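Local coordinates for twitching motility protein PilT (Aquifex aeolicus, PDB 2EYU), which probably acts as the ATP-driven motor that retracts type IV pili in twitching motility, represented here by its C-terminal P-loop ATPase domain, at residues Thr41-Ile46 and Tyr66-Lys71; Arg78-Gly81 and Ser86-Asp89; Leu130-Ala135 and Ile139-Asp144. The protein carries 1 engineered substitution. All coordinates share one frame; numbering follows the deposited sequence.

Contact 1: Thr41-Ile46 and Tyr66-Lys71; sequences TIASMI and YVFKHK
Phe68 lies flat against Ile46, whose CG2 stands over one face of the ring, 4.0 Å from its centroid and 28° off the ring normal. With CG1 beside the backbone N (chi1 -69°), Ile46 turns this methyl, rather than its longer branch, onto the aromatic face. The other face of Phe68 is met near its rim by CD2 of Tyr66, so the ring is held between an aliphatic and an aromatic neighbour. Its outer edge fits against the helix backbone, with CE2 3.2 Å from Ala43 O; the weakly positive hydrogens of the ring edge probably suit that carbonyl. Ala43 is small enough to admit both rings: CB lies 3.9 Å from Phe68 CZ and makes a CH-pi contact over the face of Tyr66, 4.1 Å from its centroid. A serine in place of Phe68 would probably leave Ile46 CG2 without its aromatic partner and open a gap beside Tyr66 CD2. The contact thus pins the loop between strands 56-61 and 74-79 to helix 38-52, while the same helix also meets the central sheet: Ile46 touches Phe103 on strand 101-104, and Ile42 reaches Phe127 and Thr129 on strand 125-130.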
loop_
_atom_site.group_PDB
_atom_site.type_symbol
_atom_site.label_atom_id
_atom_site.label_comp_id
_atom_site.label_asym_id
_atom_site.label_seq_id
_atom_site.Cartn_x
_atom_site.Cartn_y
_atom_site.Cartn_z
ATOM N N THR A 41 -4.924 -7.476 3.137
ATOM C CA THR A 41 -5.193 -6.099 3.568
ATOM C C THR A 41 -6.039 -5.378 2.526
ATOM O O THR A 41 -7.110 -4.865 2.810
ATOM C CB THR A 41 -3.867 -5.375 3.833
ATOM O OG1 THR A 41 -3.284 -6.079 4.943
ATOM C CG2 THR A 41 -3.998 -3.908 4.261
ATOM N N ILE A 42 -5.538 -5.359 1.305
ATOM C CA ILE A 42 -6.268 -4.843 0.161
ATOM C C ILE A 42 -7.717 -5.273 0.113
ATOM O O ILE A 42 -8.688 -4.532 -0.097
ATOM C CB ILE A 42 -5.516 -5.384 -1.085
ATOM C CG1 ILE A 42 -4.336 -4.480 -1.451
ATOM C CG2 ILE A 42 -6.466 -5.626 -2.235
ATOM C CD1 ILE A 42 -4.590 -3.082 -0.896
ATOM N N ALA A 43 -7.917 -6.578 0.321
ATOM C CA ALA A 43 -9.268 -7.132 0.187
ATOM C C ALA A 43 -10.165 -6.670 1.324
ATOM O O ALA A 43 -11.369 -6.401 1.170
ATOM C CB ALA A 43 -9.117 -8.640 0.072
ATOM N N SER A 44 -9.595 -6.570 2.526
ATOM C CA SER A 44 -10.347 -6.083 3.668
ATOM C C SER A 44 -10.739 -4.612 3.489
ATOM O O SER A 44 -11.841 -4.219 3.897
ATOM C CB SER A 44 -9.559 -6.223 4.967
ATOM O OG SER A 44 -10.208 -5.424 5.968
HETATM N N MSE A 45 -9.846 -3.818 2.912
HETATM C CA MSE A 45 -10.099 -2.397 2.660
HETATM C C MSE A 45 -11.083 -2.211 1.528
HETATM O O MSE A 45 -12.001 -1.383 1.571
HETATM C CB MSE A 45 -8.832 -1.631 2.284
HETATM C CG MSE A 45 -7.736 -1.549 3.314
HETATM SE SE MSE A 45 -6.147 -0.648 2.690
HETATM C CE MSE A 45 -7.102 1.024 2.475
ATOM N N ILE A 46 -10.973 -2.957 0.432
ATOM C CA ILE A 46 -11.997 -2.835 -0.601
ATOM C C ILE A 46 -13.346 -3.327 -0.110
ATOM O O ILE A 46 -14.420 -2.786 -0.384
ATOM C CB ILE A 46 -11.557 -3.626 -1.850
ATOM C CG1 ILE A 46 -10.361 -3.008 -2.588
ATOM C CG2 ILE A 46 -12.721 -3.853 -2.801
ATOM C CD1 ILE A 46 -9.881 -3.946 -3.687
ATOM N N TYR A 66 -9.495 -13.363 -3.426
ATOM C CA TYR A 66 -10.669 -13.386 -2.523
ATOM C C TYR A 66 -11.858 -12.953 -3.357
ATOM O O TYR A 66 -11.712 -12.059 -4.206
ATOM C CB TYR A 66 -10.347 -12.537 -1.336
ATOM C CG TYR A 66 -11.195 -12.038 -0.228
ATOM C CD1 TYR A 66 -10.673 -12.066 1.072
ATOM C CD2 TYR A 66 -12.475 -11.517 -0.379
ATOM C CE1 TYR A 66 -11.396 -11.613 2.155
ATOM C CE2 TYR A 66 -13.212 -11.059 0.703
ATOM C CZ TYR A 66 -12.665 -11.111 1.969
ATOM O OH TYR A 66 -13.369 -10.662 3.063
ATOM N N VAL A 67 -13.012 -13.588 -3.158
ATOM C CA VAL A 67 -14.161 -13.172 -3.963
ATOM C C VAL A 67 -15.071 -12.263 -3.154
ATOM O O VAL A 67 -15.417 -12.485 -1.995
ATOM C CB VAL A 67 -14.979 -14.347 -4.524
ATOM C CG1 VAL A 67 -14.062 -15.497 -4.894
ATOM C CG2 VAL A 67 -16.038 -14.763 -3.514
ATOM N N PHE A 68 -15.478 -11.177 -3.814
ATOM C CA PHE A 68 -16.243 -10.192 -3.041
ATOM C C PHE A 68 -17.745 -10.459 -3.163
ATOM O O PHE A 68 -18.181 -10.690 -4.290
ATOM C CB PHE A 68 -15.902 -8.784 -3.521
ATOM C CG PHE A 68 -14.574 -8.276 -2.974
ATOM C CD1 PHE A 68 -13.521 -7.985 -3.814
ATOM C CD2 PHE A 68 -14.414 -8.105 -1.611
ATOM C CE1 PHE A 68 -12.321 -7.530 -3.297
ATOM C CE2 PHE A 68 -13.225 -7.649 -1.086
ATOM C CZ PHE A 68 -12.177 -7.356 -1.935
ATOM N N LYS A 69 -18.404 -10.411 -2.021
ATOM C CA LYS A 69 -19.834 -10.480 -1.771
ATOM C C LYS A 69 -20.530 -9.330 -2.487
ATOM O O LYS A 69 -19.929 -8.260 -2.662
ATOM C CB LYS A 69 -20.121 -10.391 -0.272
ATOM C CG LYS A 69 -20.520 -11.648 0.467
ATOM C CD LYS A 69 -21.810 -11.470 1.260
ATOM C CE LYS A 69 -21.848 -12.369 2.486
ATOM N NZ LYS A 69 -23.189 -12.987 2.704
ATOM N N HIS A 70 -21.787 -9.470 -2.914
ATOM C CA HIS A 70 -22.384 -8.263 -3.494
ATOM C C HIS A 70 -23.251 -7.553 -2.444
ATOM O O HIS A 70 -24.384 -7.952 -2.204
ATOM C CB HIS A 70 -23.205 -8.541 -4.751
ATOM C CG HIS A 70 -23.978 -7.326 -5.184
ATOM N ND1 HIS A 70 -25.317 -7.364 -5.488
ATOM C CD2 HIS A 70 -23.594 -6.038 -5.351
ATOM C CE1 HIS A 70 -25.725 -6.154 -5.830
ATOM N NE2 HIS A 70 -24.694 -5.321 -5.758
ATOM N N LYS A 71 -22.662 -6.519 -1.883
ATOM C CA LYS A 71 -23.124 -5.663 -0.807
ATOM C C LYS A 71 -23.654 -4.340 -1.340
ATOM O O LYS A 71 -24.579 -4.358 -2.156
ATOM C CB LYS A 71 -21.960 -5.447 0.177
ATOM C CG LYS A 71 -21.610 -6.734 0.926
ATOM C CD LYS A 71 -20.401 -6.577 1.819
ATOM C CE LYS A 71 -20.362 -7.536 2.990
ATOM N NZ LYS A 71 -21.478 -7.340 3.959
#

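Contact 2: Arg78-Gly81 and Ser86-Asp89; sequences REVG and SFAD
Val80 meets Ser86 and Phe87 across a short turn. Arg78 belongs to the end of strand 74-79 and is tied through its backbone to Thr59 and Glu61 of the neighbouring strand, while its side chain lies on Ile58. Glu79 finishes the strand and faces the connecting loop: its OE1 accepts a hydrogen bond from Glu82 N, a role suited to a carboxylate where the chain turns back and leaves amide groups to be satisfied. Val80, its backbone also hydrogen-bonded to Glu61, then carries the contact with a single methyl. Its CG2 sits 3.7 Å from Ser86 C and 3.8 Å from Phe87 N, pressing on the peptide that leads into the helix, and it also stands over one face of the Phe87 ring, 4.0 Å from CD1. Valine suits the place: its short apolar branch reaches the peptide and the aromatic face without burying a polar group. Gly81 follows with phi 138° and psi -87°, where a side chain would be jammed against the carbonyl O of Val80. Across the turn, Ser86 is the N-cap of helix 87-97; its OG accepts from Asp89 N at 3.1 Å, although the position of OG is somewhat doubtful. Phe87 also touches Ile60 and Asp62, and Thr112 of helix 110-121. This is the strand-to-helix turn of a beta-alpha-beta crossover, in which helix 87-97 links the parallel strands 74-79 and 101-104 of the alpha/beta P-loop NTPase fold.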
loop_
_atom_site.group_PDB
_atom_site.type_symbol
_atom_site.label_atom_id
_atom_site.label_comp_id
_atom_site.label_asym_id
_atom_site.label_seq_id
_atom_site.Cartn_x
_atom_site.Cartn_y
_atom_site.Cartn_z
ATOM N N ARG A 78 -11.673 -9.166 -12.404
ATOM C CA ARG A 78 -11.185 -9.670 -13.674
ATOM C C ARG A 78 -9.834 -10.348 -13.499
ATOM O O ARG A 78 -8.859 -9.735 -13.063
ATOM C CB ARG A 78 -11.117 -8.500 -14.668
ATOM C CG ARG A 78 -12.372 -7.634 -14.645
ATOM C CD ARG A 78 -12.590 -6.860 -15.932
ATOM N NE ARG A 78 -11.653 -5.764 -16.083
ATOM C CZ ARG A 78 -11.801 -4.618 -16.727
ATOM N NH1 ARG A 78 -12.915 -4.294 -17.370
ATOM N NH2 ARG A 78 -10.787 -3.754 -16.729
ATOM N N GLU A 79 -9.793 -11.635 -13.826
ATOM C CA GLU A 79 -8.576 -12.429 -13.771
ATOM C C GLU A 79 -7.812 -12.266 -15.080
ATOM O O GLU A 79 -8.310 -12.629 -16.148
ATOM C CB GLU A 79 -8.881 -13.907 -13.530
ATOM C CG GLU A 79 -7.706 -14.769 -13.115
ATOM C CD GLU A 79 -6.887 -15.318 -14.259
ATOM O OE1 GLU A 79 -7.468 -15.622 -15.327
ATOM O OE2 GLU A 79 -5.649 -15.454 -14.106
ATOM N N VAL A 80 -6.605 -11.726 -14.991
ATOM C CA VAL A 80 -5.772 -11.657 -16.196
ATOM C C VAL A 80 -5.505 -13.078 -16.684
ATOM O O VAL A 80 -4.787 -13.861 -16.063
ATOM C CB VAL A 80 -4.451 -10.912 -15.961
ATOM C CG1 VAL A 80 -3.299 -11.578 -16.703
ATOM C CG2 VAL A 80 -4.593 -9.458 -16.392
ATOM N N GLY A 81 -6.111 -13.402 -17.815
ATOM C CA GLY A 81 -6.006 -14.739 -18.377
ATOM C C GLY A 81 -7.352 -15.186 -18.898
ATOM O O GLY A 81 -7.647 -14.993 -20.081
ATOM N N SER A 86 -3.322 -9.032 -20.358
ATOM C CA SER A 86 -2.235 -8.249 -19.777
ATOM C C SER A 86 -2.794 -7.231 -18.791
ATOM O O SER A 86 -3.901 -6.717 -18.983
ATOM C CB SER A 86 -1.436 -7.574 -20.895
ATOM O OG SER A 86 -2.233 -6.611 -21.564
ATOM N N PHE A 87 -2.063 -6.936 -17.715
ATOM C CA PHE A 87 -2.601 -5.964 -16.761
ATOM C C PHE A 87 -2.815 -4.630 -17.469
ATOM O O PHE A 87 -3.803 -3.931 -17.257
ATOM C CB PHE A 87 -1.687 -5.782 -15.558
ATOM C CG PHE A 87 -1.969 -6.684 -14.370
ATOM C CD1 PHE A 87 -1.514 -7.994 -14.381
ATOM C CD2 PHE A 87 -2.667 -6.228 -13.265
ATOM C CE1 PHE A 87 -1.754 -8.834 -13.309
ATOM C CE2 PHE A 87 -2.918 -7.067 -12.194
ATOM C CZ PHE A 87 -2.461 -8.375 -12.213
ATOM N N ALA A 88 -1.852 -4.288 -18.327
ATOM C CA ALA A 88 -1.926 -3.031 -19.057
ATOM C C ALA A 88 -3.227 -2.933 -19.852
ATOM O O ALA A 88 -4.016 -1.997 -19.679
ATOM C CB ALA A 88 -0.725 -2.876 -19.981
ATOM N N ASP A 89 -3.416 -3.913 -20.728
ATOM C CA ASP A 89 -4.612 -4.039 -21.546
ATOM C C ASP A 89 -5.885 -3.779 -20.742
ATOM O O ASP A 89 -6.567 -2.787 -20.977
ATOM C CB ASP A 89 -4.704 -5.438 -22.165
ATOM C CG ASP A 89 -5.404 -5.385 -23.516
ATOM O OD1 ASP A 89 -6.430 -6.079 -23.682
ATOM O OD2 ASP A 89 -4.924 -4.648 -24.393
#

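Contact 3: Leu130-Ala135 and Ile139-Asp144; sequences LHTNTA and IHRIVD
This is a buried beta-alpha junction of the P-loop NTPase fold, where the loop leaving strand 125-130 packs against helix 135-144, the helix it leads into. His131 in that loop touches residues of the presumed Walker A loop, which places the junction beside the probable nucleotide site. Leu130 and Ile142 cross at about a right angle, with CD2 of the leucine 3.7 Å from CD1 of the isoleucine; branched aliphatic residues suit this interior, where Leu130 also rests on Leu29 and Thr31, and Ile142 on Leu158. The first turn of the helix is fastened by a weak backbone bond from Ile139 N to Ala135 O, 3.4 Å long, and CG1 of Ile139 packs close to the same oxygen. Thr132 divides its two branches: OG1 is hydrogen-bonded to Thr138 OG1, while CG2 is left to meet Arg141. That arginine starts with CG anti to its own amide nitrogen (chi1 167°), passes Leu130 CD2 at CG, then bends at chi2 and chi3 and runs out to the loop, passing Thr132 in the opposite direction. Its long flexible chain thereby lays one face of the guanidinium on Thr132, with CG2 of the threonine 3.4 Å from NH2 of Arg141.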
loop_
_atom_site.group_PDB
_atom_site.type_symbol
_atom_site.label_atom_id
_atom_site.label_comp_id
_atom_site.label_asym_id
_atom_site.label_seq_id
_atom_site.Cartn_x
_atom_site.Cartn_y
_atom_site.Cartn_z
ATOM N N LEU A 130 2.937 -3.967 -4.650
ATOM C CA LEU A 130 4.306 -4.233 -5.080
ATOM C C LEU A 130 4.956 -5.157 -4.040
ATOM O O LEU A 130 4.443 -5.268 -2.915
ATOM C CB LEU A 130 5.143 -2.982 -5.187
ATOM C CG LEU A 130 4.665 -1.699 -5.840
ATOM C CD1 LEU A 130 3.923 -0.806 -4.858
ATOM C CD2 LEU A 130 5.857 -0.946 -6.422
ATOM N N HIS A 131 6.066 -5.766 -4.413
ATOM C CA HIS A 131 6.814 -6.639 -3.506
ATOM C C HIS A 131 7.943 -5.957 -2.765
ATOM O O HIS A 131 8.808 -6.596 -2.137
ATOM C CB HIS A 131 7.383 -7.820 -4.316
ATOM C CG HIS A 131 6.379 -8.928 -4.457
ATOM N ND1 HIS A 131 6.033 -9.462 -5.680
ATOM C CD2 HIS A 131 5.667 -9.625 -3.545
ATOM C CE1 HIS A 131 5.144 -10.422 -5.513
ATOM N NE2 HIS A 131 4.898 -10.546 -4.225
ATOM N N THR A 132 7.975 -4.630 -2.788
ATOM C CA THR A 132 8.991 -3.883 -2.038
ATOM C C THR A 132 8.762 -3.984 -0.548
ATOM O O THR A 132 7.642 -4.215 -0.081
ATOM C CB THR A 132 8.972 -2.398 -2.449
ATOM O OG1 THR A 132 7.618 -1.938 -2.341
ATOM C CG2 THR A 132 9.383 -2.220 -3.900
ATOM N N ASN A 133 9.833 -3.809 0.229
ATOM C CA ASN A 133 9.725 -4.072 1.662
ATOM C C ASN A 133 9.466 -2.829 2.491
ATOM O O ASN A 133 9.058 -2.980 3.642
ATOM C CB ASN A 133 11.010 -4.766 2.146
ATOM C CG ASN A 133 10.764 -6.258 2.325
ATOM O OD1 ASN A 133 11.416 -6.927 3.123
ATOM N ND2 ASN A 133 9.798 -6.765 1.564
ATOM N N THR A 134 9.705 -1.645 1.942
ATOM C CA THR A 134 9.678 -0.412 2.739
ATOM C C THR A 134 8.983 0.721 2.015
ATOM O O THR A 134 8.855 0.712 0.791
ATOM C CB THR A 134 11.152 -0.064 3.047
ATOM O OG1 THR A 134 11.532 -0.852 4.205
ATOM C CG2 THR A 134 11.391 1.375 3.421
ATOM N N ALA A 135 8.499 1.723 2.736
ATOM C CA ALA A 135 7.793 2.823 2.092
ATOM C C ALA A 135 8.742 3.518 1.121
ATOM O O ALA A 135 8.309 3.933 0.050
ATOM C CB ALA A 135 7.239 3.782 3.131
ATOM N N ILE A 139 8.849 3.874 -3.276
ATOM C CA ILE A 139 8.937 5.100 -4.077
ATOM C C ILE A 139 10.012 4.992 -5.132
ATOM O O ILE A 139 9.858 5.406 -6.273
ATOM C CB ILE A 139 9.173 6.319 -3.172
ATOM C CG1 ILE A 139 8.001 6.523 -2.224
ATOM C CG2 ILE A 139 9.472 7.563 -4.006
ATOM C CD1 ILE A 139 8.253 7.523 -1.105
ATOM N N HIS A 140 11.135 4.389 -4.761
ATOM C CA HIS A 140 12.221 4.192 -5.715
ATOM C C HIS A 140 11.890 3.203 -6.814
ATOM O O HIS A 140 12.272 3.340 -7.985
ATOM C CB HIS A 140 13.421 3.680 -4.908
ATOM C CG HIS A 140 14.121 4.759 -4.142
ATOM N ND1 HIS A 140 14.551 5.934 -4.718
ATOM C CD2 HIS A 140 14.483 4.831 -2.846
ATOM C CE1 HIS A 140 15.141 6.687 -3.809
ATOM N NE2 HIS A 140 15.105 6.035 -2.655
ATOM N N ARG A 141 11.167 2.131 -6.480
ATOM C CA ARG A 141 10.777 1.185 -7.520
ATOM C C ARG A 141 9.835 1.841 -8.513
ATOM O O ARG A 141 9.937 1.689 -9.733
ATOM C CB ARG A 141 10.101 -0.043 -6.907
ATOM C CG ARG A 141 9.383 -0.930 -7.909
ATOM C CD ARG A 141 10.141 -2.187 -8.260
ATOM N NE ARG A 141 10.615 -2.965 -7.137
ATOM C CZ ARG A 141 10.266 -4.184 -6.752
ATOM N NH1 ARG A 141 9.357 -4.886 -7.408
ATOM N NH2 ARG A 141 10.833 -4.723 -5.677
ATOM N N ILE A 142 8.881 2.601 -7.968
ATOM C CA ILE A 142 7.908 3.252 -8.839
ATOM C C ILE A 142 8.640 4.214 -9.768
ATOM O O ILE A 142 8.452 4.162 -10.978
ATOM C CB ILE A 142 6.813 3.990 -8.063
ATOM C CG1 ILE A 142 5.789 3.056 -7.407
ATOM C CG2 ILE A 142 6.110 4.991 -8.980
ATOM C CD1 ILE A 142 5.240 2.065 -8.424
ATOM N N VAL A 143 9.490 5.081 -9.216
ATOM C CA VAL A 143 10.128 6.073 -10.073
ATOM C C VAL A 143 11.170 5.479 -11.010
ATOM O O VAL A 143 11.220 5.804 -12.198
ATOM C CB VAL A 143 10.802 7.149 -9.190
ATOM C CG1 VAL A 143 11.707 8.029 -10.043
ATOM C CG2 VAL A 143 9.729 7.937 -8.466
ATOM N N ASP A 144 12.025 4.619 -10.467
ATOM C CA ASP A 144 13.211 4.109 -11.139
ATOM C C ASP A 144 12.869 3.228 -12.321
ATOM O O ASP A 144 13.622 2.933 -13.240
ATOM C CB ASP A 144 14.067 3.290 -10.155
ATOM C CG ASP A 144 15.179 4.101 -9.522
ATOM O OD1 ASP A 144 14.878 4.861 -8.578
ATOM O OD2 ASP A 144 16.335 3.955 -9.970
#

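How the contacts relate
Contacts 1, 2 and 3 follow one another along the chain without interleaving, and all belong to the same mixed sheet and its covering helices. Contact 1 joins helix 38-52 to the loop before strand 74-79; contact 2 lies where that strand, the outermost at its end of the sheet within this chain, turns into helix 87-97; contact 3 follows strand 125-130, nearer the middle. Their centres are about 19 Å (1 and 2), 22 Å (2 and 3) and 24 Å (1 and 3) apart, and none touches another. Contacts 1 and 3 lie on opposite sides of the chain's centre, near the presumed Walker A loop, whereas contact 2 lies at the sheet's periphery, on the surface.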